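Local coordinates for protein GH127 beta-L-arabinofuranoside (Geobacillus stearothermophilus, PDB 4QK0) that probably hydrolyses beta-L-arabinofuranosides, releasing L-arabinose, as a family GH127 glycoside hydrolase, at residues Ala153-Thr158 with Arg162-Met167. Numbering follows the deposited sequence.
Sequences AYFRAT and RFLDIM
Phe155 and Leu164 form one half of a small apolar seam where two consecutive helices meet across a three-residue turn, a compact case of a helical hairpin closed by hydrophobic side chains. The methyl CD2 of Leu164 lies over one face of the Phe155 ring, shifted toward its rim, 4.1 Å from CG. Both residues hold CG anti to the backbone N (chi1 178° for Phe155, -171° for Leu164), which carries the ring and CD2 to the same flank of the helix pair, where helix 194-205 lies; their CA atoms stand 6.7 Å apart. The second apolar pair is built differently: CB of Tyr154 meets the edge of the Phe163 ring, near its plane, 4.3 Å from CD2. No hydrogen bond crosses between the segments.

Polar contacts lie within the last turn of helix 140-158. Thr158 OG1 donates a hydrogen bond to Tyr154 O at 2.8 Å from above the carbonyl plane, while Thr158 N approaches that oxygen from the opposite face. OG1 is also hydrogen-bonded to Lys160 N in the connection. Thr158 CG2 packs on one face of the Tyr154 ring, whose hydroxyl is hydrogen-bonded to Asp103.

The consecutive antiparallel helices are consistent with the (alpha/alpha)6 barrel of the six-hairpin glycosidase clan. Tyr154 leans on helix 96-112 and Phe163 reaches Leu83 of helix 76-92, whereas Phe155 and Leu164 share Val204 of helix 194-205.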
loop_
_atom_site.group_PDB
_atom_site.type_symbol
_atom_site.label_atom_id
_atom_site.label_comp_id
_atom_site.label_asym_id
_atom_site.label_seq_id
_atom_site.Cartn_x
_atom_site.Cartn_y
_atom_site.Cartn_z
ATOM N N ALA A 153 -31.412 -21.458 14.708
ATOM C CA ALA A 153 -31.095 -22.483 13.746
ATOM C C ALA A 153 -31.263 -23.900 14.318
ATOM O O ALA A 153 -31.672 -24.814 13.604
ATOM C CB ALA A 153 -29.676 -22.311 13.203
ATOM N N TYR A 154 -30.824 -24.078 15.547
ATOM C CA TYR A 154 -30.830 -25.370 16.170
ATOM C C TYR A 154 -32.296 -25.802 16.414
ATOM O O TYR A 154 -32.635 -26.951 16.233
ATOM C CB TYR A 154 -29.999 -25.334 17.481
ATOM C CG TYR A 154 -29.681 -26.713 17.994
ATOM C CD1 TYR A 154 -28.672 -27.463 17.417
ATOM C CD2 TYR A 154 -30.428 -27.297 19.025
ATOM C CE1 TYR A 154 -28.387 -28.744 17.846
ATOM C CE2 TYR A 154 -30.148 -28.576 19.473
ATOM C CZ TYR A 154 -29.124 -29.296 18.877
ATOM O OH TYR A 154 -28.812 -30.581 19.280
ATOM N N PHE A 155 -33.157 -24.864 16.791
ATOM C CA PHE A 155 -34.577 -25.166 16.891
ATOM C C PHE A 155 -35.217 -25.624 15.579
ATOM O O PHE A 155 -35.918 -26.637 15.528
ATOM C CB PHE A 155 -35.336 -23.970 17.411
ATOM C CG PHE A 155 -36.803 -24.212 17.474
ATOM C CD1 PHE A 155 -37.312 -25.202 18.321
ATOM C CD2 PHE A 155 -37.673 -23.511 16.669
ATOM C CE1 PHE A 155 -38.664 -25.475 18.366
ATOM C CE2 PHE A 155 -39.037 -23.769 16.718
ATOM C CZ PHE A 155 -39.528 -24.741 17.568
ATOM N N ARG A 156 -34.964 -24.897 14.520
ATOM C CA ARG A 156 -35.527 -25.212 13.213
ATOM C C ARG A 156 -35.041 -26.529 12.743
ATOM O O ARG A 156 -35.773 -27.212 12.046
ATOM C CB ARG A 156 -35.181 -24.140 12.148
ATOM C CG ARG A 156 -35.855 -22.830 12.453
ATOM C CD ARG A 156 -35.698 -21.757 11.398
ATOM N NE ARG A 156 -36.978 -21.068 11.430
ATOM C CZ ARG A 156 -37.174 -19.770 11.300
ATOM N NH1 ARG A 156 -36.143 -18.954 11.094
ATOM N NH2 ARG A 156 -38.433 -19.317 11.370
ATOM N N ALA A 157 -33.822 -26.901 13.115
ATOM C CA ALA A 157 -33.255 -28.170 12.643
ATOM C C ALA A 157 -33.691 -29.378 13.437
ATOM O O ALA A 157 -33.795 -30.464 12.892
ATOM C CB ALA A 157 -31.715 -28.118 12.685
ATOM N N THR A 158 -33.788 -29.226 14.748
ATOM C CA THR A 158 -33.988 -30.386 15.598
ATOM C C THR A 158 -35.327 -30.407 16.313
ATOM O O THR A 158 -35.685 -31.430 16.876
ATOM C CB THR A 158 -32.929 -30.464 16.700
ATOM O OG1 THR A 158 -33.060 -29.330 17.577
ATOM C CG2 THR A 158 -31.553 -30.533 16.110
ATOM N N ARG A 162 -34.712 -25.997 23.995
ATOM C CA ARG A 162 -33.902 -25.633 25.145
ATOM C C ARG A 162 -32.979 -24.403 24.877
ATOM O O ARG A 162 -32.945 -23.448 25.649
ATOM C CB ARG A 162 -33.080 -26.863 25.543
ATOM C CG ARG A 162 -32.168 -26.664 26.715
ATOM C CD ARG A 162 -32.907 -26.680 28.033
ATOM N NE ARG A 162 -31.881 -26.510 29.061
ATOM C CZ ARG A 162 -31.748 -25.460 29.879
ATOM N NH1 ARG A 162 -32.604 -24.454 29.872
ATOM N NH2 ARG A 162 -30.737 -25.437 30.735
ATOM N N PHE A 163 -32.271 -24.425 23.753
ATOM C CA PHE A 163 -31.274 -23.376 23.462
ATOM C C PHE A 163 -32.058 -22.097 23.180
ATOM O O PHE A 163 -31.761 -21.024 23.697
ATOM C CB PHE A 163 -30.396 -23.839 22.293
ATOM C CG PHE A 163 -29.158 -22.970 22.007
ATOM C CD1 PHE A 163 -28.740 -21.937 22.849
ATOM C CD2 PHE A 163 -28.381 -23.251 20.862
ATOM C CE1 PHE A 163 -27.593 -21.195 22.539
ATOM C CE2 PHE A 163 -27.265 -22.511 20.562
ATOM C CZ PHE A 163 -26.858 -21.482 21.403
ATOM N N LEU A 164 -33.117 -22.239 22.409
ATOM C CA LEU A 164 -34.016 -21.108 22.174
ATOM C C LEU A 164 -34.565 -20.465 23.449
ATOM O O LEU A 164 -34.587 -19.237 23.554
ATOM C CB LEU A 164 -35.179 -21.541 21.284
ATOM C CG LEU A 164 -36.083 -20.409 20.782
ATOM C CD1 LEU A 164 -35.257 -19.493 19.908
ATOM C CD2 LEU A 164 -37.247 -20.979 20.001
ATOM N N ASP A 165 -34.933 -21.295 24.439
ATOM C CA ASP A 165 -35.423 -20.783 25.713
ATOM C C ASP A 165 -34.378 -19.996 26.461
ATOM O O ASP A 165 -34.641 -18.937 26.980
ATOM C CB ASP A 165 -35.954 -21.934 26.585
ATOM C CG ASP A 165 -37.294 -22.500 26.063
ATOM O OD1 ASP A 165 -38.059 -21.734 25.446
ATOM O OD2 ASP A 165 -37.574 -23.708 26.245
ATOM N N ILE A 166 -33.182 -20.542 26.527
ATOM C CA ILE A 166 -32.043 -19.858 27.142
ATOM C C ILE A 166 -31.823 -18.491 26.481
ATOM O O ILE A 166 -31.679 -17.488 27.183
ATOM C CB ILE A 166 -30.781 -20.748 26.974
ATOM C CG1 ILE A 166 -30.902 -21.988 27.884
ATOM C CG2 ILE A 166 -29.503 -19.967 27.237
ATOM C CD1 ILE A 166 -29.934 -23.127 27.521
HETATM N N MSE A 167 -31.783 -18.469 25.156
HETATM C CA MSE A 167 -31.465 -17.244 24.453
HETATM C C MSE A 167 -32.590 -16.211 24.525
HETATM O O MSE A 167 -32.319 -15.013 24.473
HETATM C CB MSE A 167 -31.028 -17.570 23.035
HETATM C CG MSE A 167 -29.698 -18.364 23.017
HETATM SE SE MSE A 167 -28.334 -17.643 24.243
HETATM C CE MSE A 167 -28.309 -15.832 23.538
#